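Local coordinates for protein aminotransferase (Psychrobacter arcticus 273-4, PDB 3IF2) that probably transfers amino groups between amino acids and keto acids with the help of pyridoxal 5'-phosphate, perhaps as a valine–pyruvate transaminase, at residues Pro150-Tyr155 with Val171-Asp176; Val191-Leu196 with Ala229-Ile234; Glu184-Tyr189 with Leu357-Pro362; Leu122-Gly127 with Asp160-Gly165; Lys339-Ala344 with Met417-Asp422. One frame throughout, in Å; residues are numbered along the deposited sequence.

Contact 1: Pro150-Tyr155 with Val171-Asp176; sequences PLTPEY and VLPHID. With PLP (pyridoxal-5'-phosphate), chain C.
P173 sets its ring against the carbonyl group of T152, bringing P173 CG to 3.2 Å from T152 O. The same ring meets the branch point of L151, where P173 CB is 4.1 Å from L151 CG and the two side chains cross at about a right angle. This is the tight part of the contact, and it continues at V171, whose CB sits 3.6 Å from P150 O while its side chain packs on A195 and L196 of helix 193-197. The carbonyl of V171 is held by T152 through two weak hydrogen bonds, from T152 N at 3.3 Å and from T152 OG1 at 3.4 Å. A chi1 of 53° tucks the T152 hydroxyl between its own N and carbonyl carbon and turns it to the acceptor that its amide also uses.

In this class I/II aminotransferase the loop after strand 142-149 then passes through a cis peptide before P153 and delivers Y155 to the cofactor. The Y155 ring lays one face over PLP C3, and Y155 OH lies 3.1 Å from PLP C4A. E154 is a second-shell residue here, its OE1 accepting from Y155 N at 2.9 Å by the lone pair turned away from OE2 and bonding S213 OG as well.

Elsewhere the contact is looser. A water lies within hydrogen-bonding distance of P150 O and L172 O. At the T152 end, the partly exposed L172 starts off away from the loop, touching T152 OG1 with CD2.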
# COMPACT_ATOMS: atom_id res chain seq x y z
N PRO A 150 8.99 21.87 12.06
CA PRO A 150 9.48 23.20 12.40
C PRO A 150 8.42 24.30 12.50
O PRO A 150 8.71 25.39 13.01
CB PRO A 150 10.48 23.49 11.28
CG PRO A 150 9.93 22.83 10.14
CD PRO A 150 9.24 21.58 10.64
N LEU A 151 7.22 24.03 12.01
CA LEU A 151 6.10 24.95 12.13
C LEU A 151 4.78 24.19 12.00
O LEU A 151 4.64 23.35 11.12
CB LEU A 151 6.22 26.07 11.07
CG LEU A 151 5.10 27.12 10.93
CD1 LEU A 151 5.64 28.41 10.35
CD2 LEU A 151 3.98 26.60 10.07
N THR A 152 3.85 24.46 12.91
CA THR A 152 2.49 23.93 12.88
C THR A 152 1.59 25.18 12.72
O THR A 152 2.04 26.28 13.03
CB THR A 152 2.17 23.11 14.14
OG1 THR A 152 2.44 23.90 15.31
CG2 THR A 152 3.02 21.86 14.20
N PRO A 153 0.35 25.02 12.24
CA PRO A 153 -0.34 23.81 11.83
C PRO A 153 0.33 23.04 10.68
O PRO A 153 1.04 23.63 9.85
CB PRO A 153 -1.73 24.28 11.42
CG PRO A 153 -1.82 25.71 11.76
CD PRO A 153 -0.52 26.21 12.20
N GLU A 154 0.15 21.73 10.71
CA GLU A 154 0.68 20.83 9.69
C GLU A 154 -0.34 19.76 9.35
O GLU A 154 -1.38 19.68 9.99
CB GLU A 154 2.03 20.22 10.14
CG GLU A 154 3.25 20.92 9.52
CD GLU A 154 3.42 20.64 8.02
OE1 GLU A 154 2.55 19.96 7.41
OE2 GLU A 154 4.44 21.12 7.45
N TYR A 155 -0.00 18.95 8.36
CA TYR A 155 -0.89 17.94 7.82
C TYR A 155 -1.46 16.96 8.84
O TYR A 155 -0.70 16.28 9.54
CB TYR A 155 -0.18 17.19 6.69
CG TYR A 155 -0.98 16.10 6.01
CD1 TYR A 155 -2.30 16.32 5.58
CD2 TYR A 155 -0.39 14.86 5.72
CE1 TYR A 155 -3.02 15.29 4.94
CE2 TYR A 155 -1.07 13.85 5.07
CZ TYR A 155 -2.37 14.06 4.67
OH TYR A 155 -3.00 13.02 4.06
N VAL A 171 7.00 22.69 16.75
CA VAL A 171 7.35 24.06 17.15
C VAL A 171 6.17 24.96 16.77
O VAL A 171 5.66 24.89 15.64
CB VAL A 171 8.65 24.56 16.49
CG1 VAL A 171 8.96 26.01 16.93
CG2 VAL A 171 9.79 23.62 16.86
N LEU A 172 5.71 25.78 17.72
CA LEU A 172 4.58 26.69 17.47
C LEU A 172 5.00 27.85 16.56
O LEU A 172 6.18 28.23 16.54
CB LEU A 172 3.99 27.22 18.78
CG LEU A 172 3.48 26.19 19.80
CD1 LEU A 172 2.46 26.87 20.69
CD2 LEU A 172 2.82 24.97 19.17
N PRO A 173 4.04 28.43 15.82
CA PRO A 173 4.41 29.49 14.90
C PRO A 173 4.35 30.92 15.43
O PRO A 173 3.67 31.17 16.44
CB PRO A 173 3.29 29.39 13.85
CG PRO A 173 2.08 29.04 14.67
CD PRO A 173 2.58 28.15 15.78
N HIS A 174 5.12 31.81 14.78
CA HIS A 174 5.01 33.25 14.98
C HIS A 174 3.97 33.63 13.91
O HIS A 174 3.86 32.97 12.88
CB HIS A 174 6.33 34.03 14.77
CG HIS A 174 7.26 34.01 15.95
ND1 HIS A 174 8.63 34.11 15.82
CD2 HIS A 174 7.02 33.90 17.28
CE1 HIS A 174 9.19 34.09 17.01
NE2 HIS A 174 8.24 33.94 17.92
N ILE A 175 3.17 34.66 14.18
CA ILE A 175 2.14 35.13 13.24
C ILE A 175 2.42 36.59 12.89
O ILE A 175 2.62 37.39 13.81
CB ILE A 175 0.72 35.04 13.87
CG1 ILE A 175 0.36 33.59 14.25
CG2 ILE A 175 -0.33 35.62 12.92
CD1 ILE A 175 -0.93 33.44 15.08
N ASP A 176 2.51 36.90 11.59
CA ASP A 176 2.68 38.28 11.10
C ASP A 176 1.51 38.63 10.18
O ASP A 176 1.08 37.78 9.37
CB ASP A 176 4.05 38.45 10.43
CG ASP A 176 5.20 38.50 11.44
OD1 ASP A 176 5.11 39.26 12.44
OD2 ASP A 176 6.21 37.78 11.24
N1 PLP C . 0.76 15.66 1.70
C2 PLP C . -0.19 16.62 1.93
C2A PLP C . 0.28 17.98 2.35
C3 PLP C . -1.56 16.32 1.74
O3 PLP C . -2.54 17.25 1.95
C4 PLP C . -1.94 15.01 1.35
C4A PLP C . -3.42 14.66 1.43
O4A PLP C . -4.01 14.10 0.50
C5 PLP C . -0.92 14.02 1.12
C6 PLP C . 0.42 14.39 1.31
C5A PLP C . -1.23 12.56 0.74
O4P PLP C . -1.35 12.35 -0.65
P PLP C . -1.35 10.87 -1.27
O1P PLP C . -1.18 9.68 -0.36
O2P PLP C . -0.18 10.94 -2.19
O3P PLP C . -2.64 10.75 -1.97
O HOH W 1 7.65 27.44 14.35

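Contact 2: Val191-Leu196 with Ala229-Ile234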
# COMPACT_ATOMS: atom_id res chain seq x y z
N VAL A 191 8.35 30.57 10.84
CA VAL A 191 9.14 29.69 11.69
C VAL A 191 9.82 30.45 12.84
O VAL A 191 10.51 31.45 12.61
CB VAL A 191 10.21 28.86 10.90
CG1 VAL A 191 11.00 27.96 11.84
CG2 VAL A 191 9.54 28.02 9.82
N ASP A 192 9.60 29.96 14.06
CA ASP A 192 10.19 30.51 15.28
C ASP A 192 11.51 29.76 15.46
O ASP A 192 11.55 28.70 16.10
CB ASP A 192 9.23 30.32 16.47
CG ASP A 192 9.77 30.88 17.79
OD1 ASP A 192 10.84 31.54 17.83
OD2 ASP A 192 9.08 30.66 18.80
N PHE A 193 12.57 30.30 14.86
CA PHE A 193 13.92 29.71 14.94
C PHE A 193 14.54 29.78 16.34
O PHE A 193 15.36 28.94 16.66
CB PHE A 193 14.87 30.26 13.86
CG PHE A 193 14.54 29.79 12.45
CD1 PHE A 193 14.84 28.47 12.05
CD2 PHE A 193 13.93 30.65 11.52
CE1 PHE A 193 14.53 28.02 10.76
CE2 PHE A 193 13.62 30.21 10.22
CZ PHE A 193 13.92 28.89 9.85
N GLU A 194 14.16 30.77 17.16
CA GLU A 194 14.63 30.89 18.57
C GLU A 194 14.21 29.61 19.32
O GLU A 194 15.06 28.91 19.87
CB GLU A 194 14.07 32.17 19.25
CG GLU A 194 14.55 32.42 20.68
N ALA A 195 12.91 29.30 19.26
CA ALA A 195 12.32 28.12 19.91
C ALA A 195 12.85 26.78 19.37
O ALA A 195 13.17 25.89 20.15
CB ALA A 195 10.81 28.15 19.78
N LEU A 196 12.93 26.67 18.05
CA LEU A 196 13.38 25.43 17.38
C LEU A 196 14.85 25.09 17.64
O LEU A 196 15.19 23.96 18.03
CB LEU A 196 13.12 25.52 15.86
CG LEU A 196 13.45 24.36 14.90
CD1 LEU A 196 12.70 24.55 13.57
CD2 LEU A 196 14.95 24.15 14.63
N ALA A 229 16.35 27.27 3.60
CA ALA A 229 17.82 27.24 3.64
C ALA A 229 18.32 27.04 5.07
O ALA A 229 19.20 26.23 5.32
CB ALA A 229 18.41 28.52 3.06
N HIS A 230 17.71 27.78 5.99
CA HIS A 230 18.04 27.72 7.42
C HIS A 230 17.78 26.29 7.94
O HIS A 230 18.65 25.71 8.60
CB HIS A 230 17.20 28.77 8.19
CG HIS A 230 17.70 29.09 9.56
ND1 HIS A 230 17.34 30.25 10.21
CD2 HIS A 230 18.58 28.46 10.38
CE1 HIS A 230 17.93 30.29 11.39
NE2 HIS A 230 18.69 29.22 11.52
N LEU A 231 16.61 25.72 7.61
CA LEU A 231 16.27 24.34 8.03
C LEU A 231 17.25 23.30 7.48
O LEU A 231 17.63 22.38 8.20
CB LEU A 231 14.82 23.98 7.69
CG LEU A 231 13.72 24.71 8.48
CD1 LEU A 231 12.37 24.48 7.82
CD2 LEU A 231 13.69 24.30 9.97
N ALA A 232 17.67 23.47 6.22
CA ALA A 232 18.70 22.61 5.61
C ALA A 232 20.04 22.67 6.39
O ALA A 232 20.69 21.63 6.54
CB ALA A 232 18.90 22.95 4.14
N GLU A 233 20.45 23.85 6.87
CA GLU A 233 21.69 23.99 7.69
C GLU A 233 21.52 23.27 9.02
O GLU A 233 22.37 22.46 9.40
CB GLU A 233 22.05 25.45 8.04
CG GLU A 233 22.48 26.36 6.90
CD GLU A 233 22.84 27.77 7.42
OE1 GLU A 233 22.02 28.40 8.16
OE2 GLU A 233 23.95 28.26 7.08
N ILE A 234 20.42 23.59 9.72
CA ILE A 234 20.10 22.97 11.02
C ILE A 234 20.10 21.46 10.87
O ILE A 234 20.76 20.78 11.65
CB ILE A 234 18.74 23.46 11.61
CG1 ILE A 234 18.79 24.95 11.94
CG2 ILE A 234 18.41 22.73 12.90
CD1 ILE A 234 17.46 25.50 12.36
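The short helix 193-197 runs beside helix 225-237 with F193 CA 8.8 Å from H230 CA and L196 CA 9.6 Å from I234 CA, which leaves room between the backbones for one layer of interleaved side chains. F193 and H230 fill one end of it with a face-to-face stack, ring centroids 3.9 Å apart and planes inclined by only 15°. The two side chains enter from opposite helices and slide past each other in opposite directions. H230 CG stands anti to its backbone N (chi1 -163°), extending the imidazole along the phenyl face until H230 ND1 lies over the centre of the F193 ring. The opposite face of that ring is covered by V191 CG1, 3.5 Å above the plane, so the phenyl is sandwiched between an imidazole and a methyl. A weak hydrogen bond from H230 NE2 to E197 OE1 may limit rotation of the imidazole.

At the rim of the phenyl, I234 CD1 comes near the ring plane, 4.0 Å from F193 CD1, and L231 CD2 touches the ring obliquely. The remaining contacts are between aliphatic side chains: L196 splits its two methyls, CD1 lying 3.7 Å from L231 CD2 and CD2 3.6 Å from I234 CD1. D192, at the N-cap of the short helix, accepts a weak capping bond from A195 N.

The layer closes against neighbouring elements: P150, just beyond strand 142-149, touches both L196 and L231, while L202 of helix 200-203 packs against L196 and I234.

Contact 3: Glu184-Tyr189 with Leu357-Pro362; sequences EGFFKY and LMIHKP
The imidazole of H360 takes over where the backbone ladder between these strands ends: H360 NE2 accepts a hydrogen bond from Y189 N at 3.3 Å. The N-H points almost straight at the nitrogen (171°), yet it arrives 35° out of the ring plane. On its other nitrogen H360 donates from ND1 to K361 O at 2.9 Å, so both ring nitrogens have partners, which limits rotation of the ring, and F187 O sits over the centre of one of its faces.

Aromatic neighbours complete the cluster. H360 turns an edge to the face of F187, the centroids 5.3 Å apart and the planes at 68°, and H360 CA makes a CH-pi contact over that same phenyl face. F187 CG lies between its backbone N and carbonyl carbon, which folds the ring back across strand 357-360; F187 CD1 thereby comes 3.6 Å from CB of M358, a selenomethionine. Y189 meets H360 obliquely, Y189 CD2 lying 3.4 Å from H360 CD2. On the other face of the sheet F186 and I359 lie side by side, pointing the same way, where F186 packs on V345 and I359 on L348 of helix 324-351.

The ladder itself is parallel. I359 N donates to G185 O at 3.0 Å, F187 N to I359 O at 3.2 Å, and K361 N to F187 O at 2.9 Å, while a water bridges G185 O and L357 O. Such a parallel pair joins the hairpin of strands 174-180 and 183-190 to the otherwise antiparallel sheet of strands 357-360, 367-372 and 414-418, consistent with the small domain of fold-type I aminotransferases.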
# COMPACT_ATOMS: atom_id res chain seq x y z
N GLU A 184 -6.39 43.88 3.58
CA GLU A 184 -5.97 43.45 4.90
C GLU A 184 -6.98 42.40 5.38
O GLU A 184 -7.96 42.07 4.67
CB GLU A 184 -5.82 44.66 5.83
CG GLU A 184 -4.85 45.67 5.19
CD GLU A 184 -4.42 46.78 6.10
OE1 GLU A 184 -5.29 47.39 6.78
OE2 GLU A 184 -3.21 47.08 6.08
N GLY A 185 -6.72 41.87 6.57
CA GLY A 185 -7.49 40.76 7.12
C GLY A 185 -6.85 39.44 6.72
O GLY A 185 -7.56 38.45 6.59
N PHE A 186 -5.53 39.45 6.52
CA PHE A 186 -4.73 38.27 6.20
C PHE A 186 -3.52 38.14 7.12
O PHE A 186 -3.12 39.09 7.77
CB PHE A 186 -4.24 38.26 4.74
CG PHE A 186 -5.34 38.28 3.72
CD1 PHE A 186 -5.88 39.49 3.27
CD2 PHE A 186 -5.84 37.08 3.18
CE1 PHE A 186 -6.91 39.52 2.31
CE2 PHE A 186 -6.88 37.10 2.21
CZ PHE A 186 -7.41 38.32 1.77
N PHE A 187 -2.95 36.93 7.14
CA PHE A 187 -1.77 36.63 7.97
C PHE A 187 -0.94 35.48 7.39
O PHE A 187 -1.40 34.76 6.51
CB PHE A 187 -2.20 36.33 9.41
CG PHE A 187 -3.02 35.06 9.58
CD1 PHE A 187 -4.37 35.04 9.23
CD2 PHE A 187 -2.47 33.93 10.17
CE1 PHE A 187 -5.14 33.89 9.42
CE2 PHE A 187 -3.24 32.77 10.37
CZ PHE A 187 -4.57 32.75 9.98
N LYS A 188 0.29 35.37 7.88
CA LYS A 188 1.23 34.34 7.46
C LYS A 188 1.95 33.80 8.67
O LYS A 188 2.55 34.57 9.44
CB LYS A 188 2.27 34.93 6.49
CG LYS A 188 3.08 33.85 5.66
CD LYS A 188 4.43 34.39 5.13
CE LYS A 188 5.13 33.49 4.10
NZ LYS A 188 5.17 32.01 4.39
N TYR A 189 1.90 32.48 8.84
CA TYR A 189 2.66 31.79 9.88
C TYR A 189 4.13 31.82 9.46
O TYR A 189 4.42 31.71 8.25
CB TYR A 189 2.21 30.32 10.03
CG TYR A 189 0.82 30.10 10.57
CD1 TYR A 189 0.46 30.57 11.83
CD2 TYR A 189 -0.13 29.34 9.86
CE1 TYR A 189 -0.83 30.35 12.36
CE2 TYR A 189 -1.42 29.12 10.38
CZ TYR A 189 -1.75 29.62 11.63
OH TYR A 189 -3.00 29.40 12.13
N LEU A 357 -12.69 37.97 11.25
CA LEU A 357 -12.17 36.91 10.39
C LEU A 357 -10.83 37.37 9.89
O LEU A 357 -10.70 38.50 9.42
CB LEU A 357 -13.06 36.65 9.16
CG LEU A 357 -12.60 35.60 8.11
CD1 LEU A 357 -12.49 34.21 8.71
CD2 LEU A 357 -13.53 35.58 6.88
N MSE A 358 -9.84 36.50 10.06
CA MSE A 358 -8.53 36.61 9.43
C MSE A 358 -8.48 35.38 8.51
O MSE A 358 -9.03 34.32 8.85
CB MSE A 358 -7.40 36.58 10.45
CG MSE A 358 -7.44 37.68 11.49
SE MSE A 358 -6.96 39.42 10.76
CE MSE A 358 -5.03 39.18 10.57
N ILE A 359 -7.86 35.53 7.34
CA ILE A 359 -7.68 34.47 6.36
C ILE A 359 -6.18 34.32 6.15
O ILE A 359 -5.49 35.31 6.03
CB ILE A 359 -8.38 34.82 5.03
CG1 ILE A 359 -9.90 34.94 5.25
CG2 ILE A 359 -8.10 33.77 3.93
CD1 ILE A 359 -10.68 35.41 4.02
N HIS A 360 -5.65 33.10 6.14
CA HIS A 360 -4.22 32.92 5.91
C HIS A 360 -3.97 33.28 4.45
O HIS A 360 -4.82 32.96 3.61
CB HIS A 360 -3.76 31.49 6.21
CG HIS A 360 -2.28 31.33 6.25
ND1 HIS A 360 -1.50 31.32 5.12
CD2 HIS A 360 -1.43 31.12 7.29
CE1 HIS A 360 -0.24 31.14 5.45
NE2 HIS A 360 -0.16 31.01 6.76
N LYS A 361 -2.86 33.98 4.17
CA LYS A 361 -2.52 34.34 2.79
C LYS A 361 -2.45 33.02 1.99
O LYS A 361 -1.64 32.16 2.34
CB LYS A 361 -1.22 35.18 2.67
CG LYS A 361 -0.60 35.20 1.23
CD LYS A 361 0.49 36.24 0.89
CE LYS A 361 -0.01 37.22 -0.17
NZ LYS A 361 0.99 38.19 -0.70
N PRO A 362 -3.30 32.86 0.94
CA PRO A 362 -3.33 31.61 0.18
C PRO A 362 -2.18 31.54 -0.79
O PRO A 362 -2.30 31.99 -1.91
CB PRO A 362 -4.69 31.67 -0.52
CG PRO A 362 -4.92 33.13 -0.75
CD PRO A 362 -4.18 33.88 0.33
O HOH W 2 -10.32 38.92 6.25

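Contact 4: Leu122-Gly127 with Asp160-Gly165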
# COMPACT_ATOMS: atom_id res chain seq x y z
N LEU A 122 8.87 6.65 6.11
CA LEU A 122 9.85 7.64 6.56
C LEU A 122 9.75 8.01 8.06
O LEU A 122 10.79 8.11 8.73
CB LEU A 122 9.83 8.91 5.69
CG LEU A 122 10.23 8.80 4.20
CD1 LEU A 122 9.88 10.12 3.44
CD2 LEU A 122 11.72 8.40 4.01
N PHE A 123 8.54 8.17 8.60
CA PHE A 123 8.41 8.54 10.01
C PHE A 123 8.74 7.39 10.97
O PHE A 123 9.24 7.64 12.06
CB PHE A 123 7.06 9.19 10.33
CG PHE A 123 6.77 10.49 9.58
CD1 PHE A 123 7.76 11.24 8.92
CD2 PHE A 123 5.50 11.02 9.64
CE1 PHE A 123 7.43 12.44 8.27
CE2 PHE A 123 5.19 12.21 9.03
CZ PHE A 123 6.15 12.93 8.35
N ASN A 124 8.47 6.16 10.55
CA ASN A 124 8.91 4.97 11.30
C ASN A 124 10.37 4.61 11.04
O ASN A 124 10.99 3.93 11.85
CB ASN A 124 7.97 3.79 11.03
CG ASN A 124 6.67 3.93 11.77
OD1 ASN A 124 6.65 3.86 13.02
ND2 ASN A 124 5.58 4.12 11.04
N LEU A 125 10.92 5.06 9.91
CA LEU A 125 12.34 4.84 9.58
C LEU A 125 13.24 5.75 10.41
O LEU A 125 14.32 5.34 10.81
CB LEU A 125 12.59 5.09 8.08
CG LEU A 125 13.96 4.80 7.47
CD1 LEU A 125 14.27 3.31 7.51
CD2 LEU A 125 14.04 5.35 6.02
N PHE A 126 12.78 6.98 10.68
CA PHE A 126 13.55 7.98 11.40
C PHE A 126 12.95 8.43 12.73
O PHE A 126 13.44 9.36 13.32
CB PHE A 126 13.73 9.20 10.49
CG PHE A 126 14.55 8.92 9.29
CD1 PHE A 126 15.92 8.64 9.42
CD2 PHE A 126 13.99 8.98 8.00
CE1 PHE A 126 16.72 8.38 8.31
CE2 PHE A 126 14.78 8.72 6.85
CZ PHE A 126 16.15 8.42 7.01
N GLY A 127 11.91 7.75 13.21
CA GLY A 127 11.25 8.12 14.46
C GLY A 127 10.84 6.88 15.23
O GLY A 127 10.63 5.81 14.64
N ASP A 160 -0.81 9.94 13.13
CA ASP A 160 -0.88 8.59 13.70
C ASP A 160 -0.09 7.48 13.00
O ASP A 160 -0.33 6.31 13.29
CB ASP A 160 -2.38 8.20 13.76
CG ASP A 160 -3.24 9.18 14.63
OD1 ASP A 160 -2.73 9.87 15.55
OD2 ASP A 160 -4.47 9.22 14.40
N VAL A 161 0.87 7.84 12.14
CA VAL A 161 1.61 6.81 11.38
C VAL A 161 2.63 6.00 12.20
O VAL A 161 3.05 4.94 11.76
CB VAL A 161 2.28 7.35 10.09
CG1 VAL A 161 1.24 8.04 9.19
CG2 VAL A 161 3.44 8.28 10.39
N HIS A 162 3.05 6.48 13.37
CA HIS A 162 4.03 5.72 14.17
C HIS A 162 3.45 4.39 14.65
O HIS A 162 2.28 4.30 14.98
CB HIS A 162 4.61 6.55 15.32
CG HIS A 162 5.57 7.59 14.84
ND1 HIS A 162 5.29 8.94 14.86
CD2 HIS A 162 6.81 7.48 14.30
CE1 HIS A 162 6.32 9.61 14.38
NE2 HIS A 162 7.25 8.74 14.02
N VAL A 163 4.28 3.35 14.59
CA VAL A 163 3.88 1.99 14.97
C VAL A 163 3.65 1.83 16.50
O VAL A 163 2.75 1.09 16.90
CB VAL A 163 4.88 0.95 14.41
CG1 VAL A 163 4.54 -0.41 14.90
CG2 VAL A 163 4.84 0.97 12.89
N GLU A 164 4.44 2.52 17.32
CA GLU A 164 4.29 2.51 18.79
C GLU A 164 4.32 3.95 19.31
O GLU A 164 5.25 4.67 19.01
CB GLU A 164 5.38 1.65 19.49
CG GLU A 164 5.32 1.72 21.06
CD GLU A 164 5.92 0.50 21.83
OE1 GLU A 164 6.43 -0.45 21.22
OE2 GLU A 164 5.86 0.50 23.09
N GLY A 165 3.32 4.34 20.09
CA GLY A 165 3.24 5.69 20.65
C GLY A 165 3.05 6.76 19.59
O GLY A 165 2.40 6.51 18.56
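N124 and the 161-163 backbone meet through a two-point amide grip. N124 OD1 accepts from V163 N at 2.9 Å, the donor lying in the amide carbonyl plane on a lone pair. N124 ND2 donates to V161 O at 2.8 Å; the oxygen lies close to the amide plane of N124, but the nitrogen stands 41° above the carbonyl plane of V161. A further bond from N124 ND2 to F120 O, within its own helix, helps to fix the flip of the amide. Alongside runs a third, weaker link, from H162 NE2 to F123 O at 3.0 Å with a bent N-H angle of 123°.

Van der Waals packing accompanies these bonds. In the apolar pair, V161 CG2 comes up to the edge of the F123 ring, 3.5 Å from CD2, the side chains crossing at a slant. V163 CG2 is a methyl resting on the amide oxygen, 3.4 Å from N124 OD1, and the two side chains cross at about a right angle.

Rings add edge-to-face partners: F123 with Y158, and H162 with both F168 and H167.

At the dimer interface N124 O bonds S5 OG of the second subunit, and V163 meets V163 of that subunit. Helix 115-125, whose opening residues S115 and Q116 bind the cofactor, is thus joined near its C-terminal end to the loop between strands 142-149 and 168-170. F123 reaches I147 and C211 of strands 142-149 and 207-213, while L122 and L125 pack on helix 291-305.

Contact 5: Lys339-Ala344 with Met417-Asp422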
# COMPACT_ATOMS: atom_id res chain seq x y z
N LYS A 339 -8.20 31.00 -9.09
CA LYS A 339 -9.53 31.57 -9.31
C LYS A 339 -10.56 31.08 -8.25
O LYS A 339 -11.38 31.86 -7.79
CB LYS A 339 -10.01 31.30 -10.74
CG LYS A 339 -9.21 32.11 -11.78
CD LYS A 339 -9.73 31.99 -13.22
CE LYS A 339 -9.14 30.81 -13.99
NZ LYS A 339 -9.54 30.86 -15.44
N GLN A 340 -10.49 29.81 -7.86
CA GLN A 340 -11.36 29.27 -6.80
C GLN A 340 -11.09 29.93 -5.42
O GLN A 340 -12.03 30.28 -4.70
CB GLN A 340 -11.18 27.76 -6.68
CG GLN A 340 -11.64 26.95 -7.89
CD GLN A 340 -13.13 26.66 -7.92
OE1 GLN A 340 -13.83 27.15 -8.79
NE2 GLN A 340 -13.61 25.88 -6.96
N ALA A 341 -9.81 30.10 -5.08
CA ALA A 341 -9.40 30.76 -3.82
C ALA A 341 -9.85 32.22 -3.82
O ALA A 341 -10.38 32.69 -2.81
CB ALA A 341 -7.86 30.65 -3.60
N THR A 342 -9.66 32.90 -4.95
CA THR A 342 -10.08 34.30 -5.13
C THR A 342 -11.58 34.48 -4.94
O THR A 342 -12.03 35.39 -4.22
CB THR A 342 -9.66 34.83 -6.52
OG1 THR A 342 -8.24 34.67 -6.66
CG2 THR A 342 -10.05 36.32 -6.74
N LEU A 343 -12.34 33.61 -5.59
CA LEU A 343 -13.80 33.55 -5.47
C LEU A 343 -14.22 33.32 -4.01
O LEU A 343 -15.12 33.99 -3.52
CB LEU A 343 -14.35 32.41 -6.33
CG LEU A 343 -15.83 32.06 -6.34
CD1 LEU A 343 -16.70 33.29 -6.81
CD2 LEU A 343 -16.02 30.79 -7.20
N ALA A 344 -13.56 32.37 -3.34
CA ALA A 344 -13.84 32.04 -1.94
C ALA A 344 -13.56 33.24 -1.02
O ALA A 344 -14.40 33.55 -0.17
CB ALA A 344 -13.04 30.80 -1.49
N MSE A 417 -11.07 24.91 5.04
CA MSE A 417 -12.16 24.90 4.05
C MSE A 417 -11.59 24.54 2.68
O MSE A 417 -10.61 25.14 2.26
CB MSE A 417 -12.76 26.30 3.96
CG MSE A 417 -13.98 26.41 3.07
SE MSE A 417 -14.66 28.20 3.00
CE MSE A 417 -13.16 28.96 2.08
N SER A 418 -12.19 23.57 2.00
CA SER A 418 -11.69 23.18 0.67
C SER A 418 -12.20 24.13 -0.42
O SER A 418 -13.41 24.33 -0.56
CB SER A 418 -12.09 21.74 0.31
OG SER A 418 -11.58 21.43 -1.00
N ILE A 419 -11.28 24.72 -1.18
CA ILE A 419 -11.64 25.53 -2.36
C ILE A 419 -11.62 24.69 -3.67
O ILE A 419 -11.74 25.27 -4.73
CB ILE A 419 -10.90 26.92 -2.43
CG1 ILE A 419 -9.36 26.82 -2.45
CG2 ILE A 419 -11.40 27.80 -1.27
CD1 ILE A 419 -8.78 26.15 -3.68
N ALA A 420 -11.45 23.36 -3.58
CA ALA A 420 -11.58 22.45 -4.72
C ALA A 420 -13.06 22.19 -5.07
O ALA A 420 -13.34 21.75 -6.17
CB ALA A 420 -10.90 21.12 -4.44
N ALA A 421 -13.98 22.45 -4.14
CA ALA A 421 -15.42 22.21 -4.34
C ALA A 421 -16.00 23.08 -5.45
O ALA A 421 -15.45 24.14 -5.75
CB ALA A 421 -16.21 22.43 -3.03
N ASP A 422 -17.10 22.65 -6.06
CA ASP A 422 -17.71 23.45 -7.12
C ASP A 422 -18.25 24.77 -6.54
O ASP A 422 -18.45 24.92 -5.32
CB ASP A 422 -18.74 22.69 -7.99
CG ASP A 422 -20.01 22.32 -7.25
OD1 ASP A 422 -20.82 23.22 -6.88
OD2 ASP A 422 -20.23 21.10 -7.09
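Q340 NE2 is shared by two backbone carbonyls of the turn after strand 414-418. Its bond to I419 O, 3.0 Å long, is nearly straight at 165°, and the oxygen lies close to the amide plane of Q340 although the donor is tilted from the carbonyl plane of I419. The other, to A421 O at 2.8 Å, is bent and weak. The Q340 chain makes this possible by turning sharply at chi2 (-83°), which brings the amide nitrogen to the two carbonyls of the turn while Q340 CB stays 3.2 Å from I419 O.

Next to this polar grip lies an apolar seam. I419 CG1 occupies the site between its backbone N and carbonyl carbon (chi1 58°), directed at A341, and CG2 is left to meet A344, with I419 CG2 3.4 Å from A344 CB. The small alanines let the isoleucine sit close to the helix. M417, a selenomethionine whose chain bends at its end, adds CE at 4.0 Å from A344 CB. L426 of helix 423-441 closes the seam beside both Q340 and I419.

The turn has its own internal support: S418 OG accepts from A420 N at 3.2 Å, making an ST turn, and D422 caps the next helix through its OD1 bond with T425 N. Here a long helix, 324-351, lies against the mixed sheet, on its strand 414-418, and, by a side-chain amide, holds the strand-turn-helix connection into helix 423-441, as expected of the C-terminal small domain in class I/II aminotransferases.

In the fold
Contacts 1, 2 and 3 form a connected series. Contacts 1 and 2 meet where P150 CB lies 3.4 Å from L196 CD1, and contacts 1 and 3 where D176 O is 2.9 Å from K188 N, a probable hydrogen bond in a shared sheet. Contact 5 reaches the same sheet through strand 414-418, its centre about 15 Å from that of contact 3. Contact 4 stands on the opposite side of the chain's centre from contact 5, about 33 Å between centres. The cofactor lies between: contact 1 supplies Y155 directly, F123 of contact 4 has its side chain about 9 Å from PLP, A420 of contact 5 about 11 Å, and H360 of contact 3 about 14 Å. Contact 2 is remote structural packing.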